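Local coordinates for mandelate racemase/muconate lactonizing protein (Paenibacillus sp., PDB 3V5C) that probably dehydrates galacturonate, acting as a magnesium-dependent lyase of the enolase superfamily, at residues P310-Y313 / G318-A321; S348-E353 / F365-D370. The protein carries 1 engineered substitution. All blocks are in the same frame, centred on the assembly; numbering follows the deposited sequence.

Contact 1. Residues P310-Y313 / G318-A321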
ATOM      1  N   PRO A 310       5.065  -0.897   1.935  1.00  9.63           N
ATOM      2  CA  PRO A 310       4.214   0.291   1.968  1.00 10.63           C
ATOM      3  C   PRO A 310       2.768  -0.052   2.232  1.00 10.12           C
ATOM      4  O   PRO A 310       2.198  -0.947   1.590  1.00 11.09           O
ATOM      5  CB  PRO A 310       4.357   0.864   0.558  1.00 11.61           C
ATOM      6  CG  PRO A 310       5.707   0.397   0.119  1.00 12.52           C
ATOM      7  CD  PRO A 310       5.841  -0.992   0.689  1.00 10.98           C
ATOM      8  N   HIS A 311       2.168   0.641   3.188  1.00 11.21           N
ATOM      9  CA  HIS A 311       0.758   0.434   3.458  1.00 11.69           C
ATOM     10  C   HIS A 311      -0.090   0.940   2.303  1.00 11.96           C
ATOM     11  O   HIS A 311       0.186   1.980   1.685  1.00 11.26           O
ATOM     12  CB  HIS A 311       0.365   1.142   4.762  1.00 12.01           C
ATOM     13  CG  HIS A 311      -1.108   1.173   5.014  1.00 13.12           C
ATOM     14  ND1 HIS A 311      -1.934   2.147   4.500  1.00 16.37           N
ATOM     15  CD2 HIS A 311      -1.906   0.340   5.727  1.00 18.26           C
ATOM     16  CE1 HIS A 311      -3.176   1.921   4.890  1.00 17.23           C
ATOM     17  NE2 HIS A 311      -3.186   0.830   5.632  1.00 15.71           N
ATOM     18  N   CYS A 312      -1.136   0.200   1.993  0.76 12.82           N
ATOM     19  CA  CYS A 312      -2.113   0.690   1.052  0.76 12.86           C
ATOM     20  C   CYS A 312      -3.445   0.093   1.427  0.76 13.18           C
ATOM     21  O   CYS A 312      -3.631  -1.117   1.370  0.76 16.06           O
ATOM     22  CB  CYS A 312      -1.756   0.305  -0.383  0.76 13.30           C
ATOM     23  SG  CYS A 312      -2.933   1.006  -1.544  0.76 13.03           S
ATOM     24  N   TYR A 313      -4.360   0.958   1.824  1.00 13.30           N
ATOM     25  CA  TYR A 313      -5.736   0.573   2.061  1.00 12.21           C
ATOM     26  C   TYR A 313      -6.557   1.833   2.014  1.00 14.88           C
ATOM     27  O   TYR A 313      -6.150   2.864   2.558  1.00 16.07           O
ATOM     28  CB  TYR A 313      -5.943  -0.156   3.385  1.00 11.27           C
ATOM     29  CG  TYR A 313      -7.266  -0.901   3.388  1.00  9.50           C
ATOM     30  CD1 TYR A 313      -7.380  -2.151   2.804  1.00 14.52           C
ATOM     31  CD2 TYR A 313      -8.413  -0.313   3.917  1.00 12.25           C
ATOM     32  CE1 TYR A 313      -8.596  -2.832   2.799  1.00 13.38           C
ATOM     33  CE2 TYR A 313      -9.648  -0.978   3.900  1.00 14.44           C
ATOM     34  CZ  TYR A 313      -9.727  -2.232   3.339  1.00 13.16           C
ATOM     35  OH  TYR A 313     -10.932  -2.912   3.311  1.00 13.68           O
ATOM     36  N   GLY A 318      -3.056   3.247  -5.004  1.00  8.98           N
ATOM     37  CA  GLY A 318      -1.811   2.935  -4.322  1.00  9.61           C
ATOM     38  C   GLY A 318      -1.282   1.538  -4.567  1.00  9.55           C
ATOM     39  O   GLY A 318      -0.088   1.292  -4.415  1.00 10.03           O
ATOM     40  N   ILE A 319      -2.169   0.606  -4.921  1.00  9.74           N
ATOM     41  CA  ILE A 319      -1.742  -0.739  -5.245  1.00 11.66           C
ATOM     42  C   ILE A 319      -0.759  -0.739  -6.409  1.00  9.83           C
ATOM     43  O   ILE A 319       0.314  -1.371  -6.345  1.00 10.27           O
ATOM     44  CB  ILE A 319      -2.971  -1.591  -5.598  1.00  9.41           C
ATOM     45  CG1 ILE A 319      -3.886  -1.683  -4.374  1.00 10.82           C
ATOM     46  CG2 ILE A 319      -2.540  -2.973  -6.116  1.00 14.96           C
ATOM     47  CD1 ILE A 319      -5.240  -2.339  -4.714  1.00 11.69           C
ATOM     48  N   TYR A 320      -1.131  -0.028  -7.471  1.00 10.67           N
ATOM     49  CA  TYR A 320      -0.373  -0.017  -8.717  1.00 12.25           C
ATOM     50  C   TYR A 320       0.917   0.781  -8.524  1.00 11.66           C
ATOM     51  O   TYR A 320       1.989   0.376  -8.974  1.00 10.42           O
ATOM     52  CB  TYR A 320      -1.282   0.495  -9.861  1.00  9.53           C
ATOM     53  CG  TYR A 320      -2.593  -0.261  -9.773  1.00  8.22           C
ATOM     54  CD1 TYR A 320      -2.661  -1.593 -10.170  1.00 11.29           C
ATOM     55  CD2 TYR A 320      -3.715   0.307  -9.185  1.00 12.36           C
ATOM     56  CE1 TYR A 320      -3.829  -2.328 -10.014  1.00 11.12           C
ATOM     57  CE2 TYR A 320      -4.894  -0.415  -9.042  1.00 11.50           C
ATOM     58  CZ  TYR A 320      -4.944  -1.734  -9.460  1.00 12.03           C
ATOM     59  OH  TYR A 320      -6.105  -2.481  -9.302  1.00 14.41           O
ATOM     60  N   ALA A 321       0.812   1.883  -7.791  1.00 10.49           N
ATOM     61  CA  ALA A 321       1.980   2.679  -7.397  1.00 10.19           C
ATOM     62  C   ALA A 321       3.003   1.827  -6.657  1.00 11.68           C
ATOM     63  O   ALA A 321       4.193   1.851  -6.956  1.00 11.88           O
ATOM     64  CB  ALA A 321       1.542   3.847  -6.545  1.00 11.44           C
TER
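The peptide group joining Gly318 to Ile319 turns one of its faces to Cys312, whose SG stands over the C-N bond, 3.5 Å from Gly318 C and 3.5 Å from Ile319 N. Because the sulfur sits above the amide plane and not in line with the N-H, it packs on the peptide without accepting from it. Cys312 is modelled in two conformers, and this packing is that of one of them. The ring of Tyr320 lies further along the helix: one face is covered by Ile319 CB, placed 4.0 Å above the plane and over the ring centre, and Tyr350 meets this ring edge-to-face. In Cys312 the sulfur is anti to the backbone N (chi1 -177°), which carries it from the loop to the first turn of helix 317-325. There it also touches the methylene CG1 of Ile319 at 4.0 Å. The contact belongs to a beta-alpha unit of the enolase-type TIM barrel, where the chain leaves strand 307-308 and turns into the next helix. His311, one residue before the cysteine, bonds through ND1 to Asp285 OD1, a pairing consistent with the His-Asp dyad of the mandelate racemase subgroup. Cys312 N is held by Glu336 OE1, and Ile319 packs against Val335 and Tyr337 of strand 335-337. The backbones come close at Cys312 and Gly318, their CA atoms 5.8 Å apart, with the sulfur directed at the glycine.

Contact 2. Residues S348-E353 / F365-D370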
ATOM      1  N   SER A 348      -6.631  -3.101 -16.222  1.00 13.73           N
ATOM      2  CA  SER A 348      -6.593  -4.445 -16.808  1.00 18.78           C
ATOM      3  C   SER A 348      -5.213  -4.860 -17.336  1.00 18.21           C
ATOM      4  O   SER A 348      -4.970  -6.042 -17.620  1.00 16.09           O
ATOM      5  CB  SER A 348      -7.637  -4.560 -17.917  1.00 18.79           C
ATOM      6  OG  SER A 348      -7.281  -3.761 -19.022  1.00 21.07           O
ATOM      7  N   GLY A 349      -4.305  -3.899 -17.471  1.00 14.50           N
ATOM      8  CA  GLY A 349      -2.934  -4.227 -17.832  1.00 15.44           C
ATOM      9  C   GLY A 349      -2.217  -5.015 -16.742  1.00 14.88           C
ATOM     10  O   GLY A 349      -1.222  -5.688 -17.003  1.00 17.09           O
ATOM     11  N   TYR A 350      -2.715  -4.925 -15.512  1.00 13.75           N
ATOM     12  CA  TYR A 350      -2.162  -5.676 -14.391  1.00 13.68           C
ATOM     13  C   TYR A 350      -2.903  -6.996 -14.223  1.00 12.21           C
ATOM     14  O   TYR A 350      -4.107  -7.072 -14.456  1.00 17.05           O
ATOM     15  CB  TYR A 350      -2.325  -4.891 -13.084  1.00 13.25           C
ATOM     16  CG  TYR A 350      -1.479  -3.638 -12.976  1.00 12.07           C
ATOM     17  CD1 TYR A 350      -1.825  -2.464 -13.650  1.00 11.22           C
ATOM     18  CD2 TYR A 350      -0.356  -3.619 -12.159  1.00 12.19           C
ATOM     19  CE1 TYR A 350      -1.054  -1.310 -13.532  1.00 12.45           C
ATOM     20  CE2 TYR A 350       0.418  -2.472 -12.039  1.00 10.78           C
ATOM     21  CZ  TYR A 350       0.065  -1.322 -12.725  1.00 13.49           C
ATOM     22  OH  TYR A 350       0.846  -0.186 -12.590  1.00 12.62           O
ATOM     23  N   ARG A 351      -2.189  -8.032 -13.796  1.00 13.16           N
ATOM     24  CA  ARG A 351      -2.850  -9.275 -13.436  1.00 15.68           C
ATOM     25  C   ARG A 351      -2.192  -9.927 -12.224  1.00 16.12           C
ATOM     26  O   ARG A 351      -1.016  -9.673 -11.933  1.00 15.48           O
ATOM     27  CB  ARG A 351      -2.890 -10.227 -14.631  1.00 23.37           C
ATOM     28  CG  ARG A 351      -1.529 -10.593 -15.171  1.00 21.48           C
ATOM     29  CD  ARG A 351      -1.635 -11.501 -16.411  1.00 26.47           C
ATOM     30  NE  ARG A 351      -0.328 -12.055 -16.743  1.00 26.29           N
ATOM     31  CZ  ARG A 351       0.138 -13.196 -16.249  1.00 27.60           C
ATOM     32  NH1 ARG A 351      -0.609 -13.910 -15.418  1.00 31.36           N
ATOM     33  NH2 ARG A 351       1.346 -13.628 -16.588  1.00 33.31           N
ATOM     34  N   ILE A 352      -2.968 -10.739 -11.508  1.00 15.35           N
ATOM     35  CA  ILE A 352      -2.471 -11.492 -10.357  1.00 13.31           C
ATOM     36  C   ILE A 352      -2.338 -12.971 -10.709  1.00 17.27           C
ATOM     37  O   ILE A 352      -3.253 -13.570 -11.292  1.00 17.77           O
ATOM     38  CB  ILE A 352      -3.419 -11.407  -9.134  1.00 15.87           C
ATOM     39  CG1 ILE A 352      -3.797  -9.961  -8.798  1.00 18.70           C
ATOM     40  CG2 ILE A 352      -2.800 -12.129  -7.935  1.00 15.98           C
ATOM     41  CD1 ILE A 352      -2.614  -9.052  -8.581  1.00 16.73           C
ATOM     42  N   GLU A 353      -1.209 -13.563 -10.358  1.00 15.33           N
ATOM     43  CA  GLU A 353      -1.000 -14.984 -10.606  1.00 15.93           C
ATOM     44  C   GLU A 353      -0.014 -15.513  -9.577  1.00 15.37           C
ATOM     45  O   GLU A 353       1.042 -14.925  -9.352  1.00 13.70           O
ATOM     46  CB  GLU A 353      -0.499 -15.225 -12.041  1.00 19.51           C
ATOM     47  CG  GLU A 353      -0.250 -16.691 -12.383  1.00 27.04           C
ATOM     48  CD  GLU A 353       0.395 -16.883 -13.760  1.00 34.83           C
ATOM     49  OE1 GLU A 353       0.039 -16.148 -14.702  1.00 37.38           O
ATOM     50  OE2 GLU A 353       1.261 -17.772 -13.898  1.00 44.85           O
ATOM     51  N   PHE A 365       2.205   4.738 -15.297  1.00 11.14           N
ATOM     52  CA  PHE A 365       1.771   3.705 -14.357  1.00 11.46           C
ATOM     53  C   PHE A 365       0.919   2.624 -15.017  1.00 11.72           C
ATOM     54  O   PHE A 365       0.403   1.752 -14.337  1.00 13.72           O
ATOM     55  CB  PHE A 365       1.052   4.301 -13.130  1.00 10.18           C
ATOM     56  CG  PHE A 365       1.970   5.051 -12.191  1.00 10.59           C
ATOM     57  CD1 PHE A 365       2.766   4.368 -11.271  1.00  9.70           C
ATOM     58  CD2 PHE A 365       2.048   6.429 -12.250  1.00 11.96           C
ATOM     59  CE1 PHE A 365       3.619   5.057 -10.401  1.00 10.58           C
ATOM     60  CE2 PHE A 365       2.884   7.134 -11.391  1.00 10.56           C
ATOM     61  CZ  PHE A 365       3.687   6.440 -10.465  1.00 11.28           C
ATOM     62  N   GLY A 366       0.799   2.659 -16.341  1.00 10.86           N
ATOM     63  CA  GLY A 366       0.116   1.578 -17.038  1.00 11.55           C
ATOM     64  C   GLY A 366      -1.384   1.523 -16.799  1.00 14.66           C
ATOM     65  O   GLY A 366      -2.036   0.546 -17.143  1.00 15.27           O
ATOM     66  N   ILE A 367      -1.929   2.576 -16.209  1.00 10.94           N
ATOM     67  CA  ILE A 367      -3.362   2.678 -15.959  1.00 12.19           C
ATOM     68  C   ILE A 367      -3.994   3.594 -17.004  1.00 13.26           C
ATOM     69  O   ILE A 367      -3.505   4.693 -17.244  1.00 12.61           O
ATOM     70  CB  ILE A 367      -3.620   3.270 -14.568  1.00  9.82           C
ATOM     71  CG1 ILE A 367      -3.011   2.366 -13.503  1.00 10.95           C
ATOM     72  CG2 ILE A 367      -5.113   3.510 -14.351  1.00 11.97           C
ATOM     73  CD1 ILE A 367      -3.068   2.951 -12.087  1.00 11.74           C
ATOM     74  N   VAL A 368      -5.070   3.137 -17.649  1.00 11.30           N
ATOM     75  CA  VAL A 368      -5.695   3.955 -18.673  1.00 10.82           C
ATOM     76  C   VAL A 368      -6.972   4.584 -18.126  1.00 11.69           C
ATOM     77  O   VAL A 368      -7.937   3.885 -17.803  1.00 13.14           O
ATOM     78  CB  VAL A 368      -5.998   3.129 -19.958  1.00 13.37           C
ATOM     79  CG1 VAL A 368      -6.650   4.022 -21.023  1.00 19.30           C
ATOM     80  CG2 VAL A 368      -4.716   2.512 -20.464  1.00 16.09           C
ATOM     81  N   PHE A 369      -6.962   5.906 -17.988  1.00 11.36           N
ATOM     82  CA  PHE A 369      -8.141   6.617 -17.506  1.00 12.23           C
ATOM     83  C   PHE A 369      -9.095   6.967 -18.636  1.00 13.13           C
ATOM     84  O   PHE A 369      -8.681   7.205 -19.773  1.00 13.32           O
ATOM     85  CB  PHE A 369      -7.746   7.863 -16.701  1.00 12.90           C
ATOM     86  CG  PHE A 369      -7.112   7.536 -15.380  1.00 10.85           C
ATOM     87  CD1 PHE A 369      -7.851   7.554 -14.208  1.00 12.03           C
ATOM     88  CD2 PHE A 369      -5.774   7.178 -15.314  1.00 13.73           C
ATOM     89  CE1 PHE A 369      -7.268   7.223 -12.979  1.00 11.42           C
ATOM     90  CE2 PHE A 369      -5.172   6.857 -14.081  1.00 15.18           C
ATOM     91  CZ  PHE A 369      -5.931   6.867 -12.919  1.00 12.23           C
ATOM     92  N   ASP A 370     -10.379   6.958 -18.306  1.00 14.25           N
ATOM     93  CA  ASP A 370     -11.438   7.326 -19.236  1.00 13.13           C
ATOM     94  C   ASP A 370     -11.467   8.839 -19.271  1.00 12.67           C
ATOM     95  O   ASP A 370     -11.985   9.476 -18.365  1.00 12.98           O
ATOM     96  CB  ASP A 370     -12.770   6.751 -18.743  1.00 13.93           C
ATOM     97  CG  ASP A 370     -13.927   7.052 -19.679  1.00 19.44           C
ATOM     98  OD1 ASP A 370     -13.850   8.059 -20.411  1.00 16.43           O
ATOM     99  OD2 ASP A 370     -14.908   6.272 -19.673  1.00 19.01           O
TER
HETATM  100  O   HOH W   1      -4.330  -1.004 -17.369  1.00 14.55           O
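Tyr350 faces a turn in segment 365-370, where Gly366 adopts a positive phi between Phe365 and Ile367. The Tyr350 hydroxyl donates to Phe365 O, with OH and O 2.6 Å apart; the carbonyl oxygen lies at the edge of the phenol ring, near its plane. Seen from the acceptor, the hydroxyl stands 29° out of the carbonyl plane, at a C=O...OH angle of 145°. With CG anti to its own carbonyl carbon (chi1 -69°), the ring extends across to the turn, and CE1 reaches Ile367 CG1 at 4.2 Å in an oblique crossing. A water makes a second bridge, accepting from Gly349 N at 2.9 Å and donating to Gly366 O at 2.8 Å, so successive carbonyls of the turn are tied to neighbouring residues of the other loop. A phenylalanine in place of Tyr350 would probably keep the ring packing but leave the buried Phe365 carbonyl without this donor. The phenol packs against Ile357 and Val359 of strand 356-359, while helix 317-325 covers Ile367 through Tyr317 and Tyr320.

In the fold
Contact 1 closes before contact 2 opens along the chain, and their centres are 14 Å apart. Helix 317-325 connects them: its first turn takes part in contact 1, while Tyr320 and Ala321 also meet the residues of contact 2. Tyr320 CB lies 3.5 Å from Tyr350 OH and 3.8 Å from Ile367 CD1, and Ala321 CA is 4.2 Å from Phe365 CE1. Through these contacts the helix links the loop following strand 307-308 to the late loops that lead into strands 351-353 and 368-369. The centre of contact 1 lies about 2 Å from the centre of the chain, that of contact 2 about 16 Å. Both fall in the enolase C-terminal domain-like range.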